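Local coordinates for protein putative methylase HI0767 (Haemophilus influenzae, PDB 2IFT) that probably methylates the N2 atom of a specific guanine in 16S ribosomal RNA of the assembled 30S particle, using S-adenosyl-L-methionine as methyl donor, at residues L92-N95 with L96-K100. Numbering follows the deposited sequence.
Sequences LKKN and LQTLK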
loop_
_atom_site.group_PDB
_atom_site.type_symbol
_atom_site.label_atom_id
_atom_site.label_comp_id
_atom_site.label_asym_id
_atom_site.label_seq_id
_atom_site.Cartn_x
_atom_site.Cartn_y
_atom_site.Cartn_z
ATOM N N LEU A 92 -6.512 -13.628 0.683
ATOM C CA LEU A 92 -5.389 -13.071 -0.065
ATOM C C LEU A 92 -4.486 -14.196 -0.566
ATOM O O LEU A 92 -4.169 -14.261 -1.745
ATOM C CB LEU A 92 -4.576 -12.112 0.811
ATOM C CG LEU A 92 -5.194 -10.756 1.180
ATOM C CD1 LEU A 92 -4.249 -10.003 2.106
ATOM C CD2 LEU A 92 -5.465 -9.935 -0.073
ATOM N N LYS A 93 -4.075 -15.080 0.334
ATOM C CA LYS A 93 -3.216 -16.193 -0.044
ATOM C C LYS A 93 -3.861 -17.034 -1.132
ATOM O O LYS A 93 -3.194 -17.485 -2.063
ATOM C CB LYS A 93 -2.930 -17.075 1.159
ATOM C CG LYS A 93 -1.969 -16.483 2.153
ATOM C CD LYS A 93 -1.859 -17.400 3.349
ATOM C CE LYS A 93 -0.931 -16.846 4.398
ATOM N NZ LYS A 93 -0.943 -17.729 5.603
ATOM N N LYS A 94 -5.165 -17.238 -1.010
ATOM C CA LYS A 94 -5.894 -18.026 -1.984
ATOM C C LYS A 94 -5.842 -17.361 -3.354
ATOM O O LYS A 94 -5.685 -18.038 -4.369
ATOM C CB LYS A 94 -7.342 -18.216 -1.533
ATOM C CG LYS A 94 -8.173 -19.074 -2.473
ATOM C CD LYS A 94 -9.487 -19.485 -1.821
ATOM C CE LYS A 94 -10.401 -20.237 -2.793
ATOM N NZ LYS A 94 -10.970 -19.339 -3.849
ATOM N N ASN A 95 -5.972 -16.038 -3.391
ATOM C CA ASN A 95 -5.916 -15.333 -4.666
ATOM C C ASN A 95 -4.497 -15.320 -5.227
ATOM O O ASN A 95 -4.310 -15.412 -6.433
ATOM C CB ASN A 95 -6.444 -13.907 -4.522
ATOM C CG ASN A 95 -7.953 -13.858 -4.428
ATOM O OD1 ASN A 95 -8.645 -14.646 -5.070
ATOM N ND2 ASN A 95 -8.474 -12.926 -3.642
ATOM N N LEU A 96 -3.501 -15.211 -4.353
ATOM C CA LEU A 96 -2.107 -15.203 -4.789
ATOM C C LEU A 96 -1.674 -16.585 -5.254
ATOM O O LEU A 96 -0.613 -16.759 -5.854
ATOM C CB LEU A 96 -1.194 -14.758 -3.656
ATOM C CG LEU A 96 -1.212 -13.283 -3.280
ATOM C CD1 LEU A 96 -0.240 -13.062 -2.124
ATOM C CD2 LEU A 96 -0.832 -12.434 -4.482
ATOM N N GLN A 97 -2.482 -17.583 -4.935
ATOM C CA GLN A 97 -2.180 -18.930 -5.359
ATOM C C GLN A 97 -3.014 -19.087 -6.617
ATOM O O GLN A 97 -2.595 -19.729 -7.579
ATOM C CB GLN A 97 -2.579 -19.923 -4.270
ATOM C CG GLN A 97 -3.032 -21.266 -4.774
ATOM C CD GLN A 97 -4.474 -21.540 -4.396
ATOM O OE1 GLN A 97 -4.761 -21.983 -3.284
ATOM N NE2 GLN A 97 -5.392 -21.252 -5.313
ATOM N N THR A 98 -4.190 -18.463 -6.604
ATOM C CA THR A 98 -5.085 -18.480 -7.753
ATOM C C THR A 98 -4.274 -17.930 -8.913
ATOM O O THR A 98 -4.182 -18.552 -9.965
ATOM C CB THR A 98 -6.320 -17.586 -7.524
ATOM O OG1 THR A 98 -7.253 -18.269 -6.677
ATOM C CG2 THR A 98 -6.983 -17.244 -8.847
ATOM N N LEU A 99 -3.696 -16.751 -8.725
ATOM C CA LEU A 99 -2.844 -16.170 -9.754
ATOM C C LEU A 99 -1.437 -16.472 -9.264
ATOM O O LEU A 99 -1.051 -16.044 -8.178
ATOM C CB LEU A 99 -3.039 -14.657 -9.859
ATOM C CG LEU A 99 -4.050 -13.970 -8.951
ATOM C CD1 LEU A 99 -3.338 -13.021 -8.006
ATOM C CD2 LEU A 99 -5.034 -13.210 -9.809
ATOM N N LYS A 100 -0.678 -17.211 -10.060
ATOM C CA LYS A 100 0.677 -17.603 -9.694
ATOM C C LYS A 100 1.632 -16.477 -9.327
ATOM O O LYS A 100 1.955 -15.613 -10.147
ATOM C CB LYS A 100 1.286 -18.425 -10.809
#
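Thr-98 folds back on the last turn of its helix and gives Lys-94 O two donors at once. Its backbone N lies 2.7 Å from Lys-94 O, and its hydroxyl OG1 reaches Lys-94 O at 2.8 Å from the other face of the carbonyl plane, standing 39° above it. With OG1 anti to the carbonyl carbon, beside the backbone N (chi1 -78°), threonine's short hydroxyl points back to the carbonyl one turn earlier and satisfies itself on its own helix. A weak third bond comes from Gln-97 N. One step on, Leu-99 N makes a nearly straight bond of 2.7 Å to Asn-95 O, although Leu-99 itself has already left helical geometry.

The packed side belongs to the leucines and Asn-95. The amide of Leu-96 bonds to Leu-92 O at 2.9 Å, and the two side chains, one turn apart, both press on Phe-69 of helix 66-73; branched and apolar, they suit this buried face. Leu-96 also reaches Ala-106 and Val-108 of strand 106-109. Asn-95 is buried too; its short amide still donates from ND2 to Pro-26 O, whereas OD1 has no partner in the model. Leu-99 rests on Trp-20 and Leu-25.

Lys-93, Lys-94, Gln-97 and Thr-98 carry the solvent side. Long lysines suit a surface where water can hydrate their ends, though Lys-93 still touches Val-108; polar Gln-97 folds over Lys-94 O without bonding through NE2. This is the C-terminal turn of helix 86-98, connecting strands 78-82 and 106-109 as a beta-alpha-beta unit in a Rossmann-like methyltransferase fold.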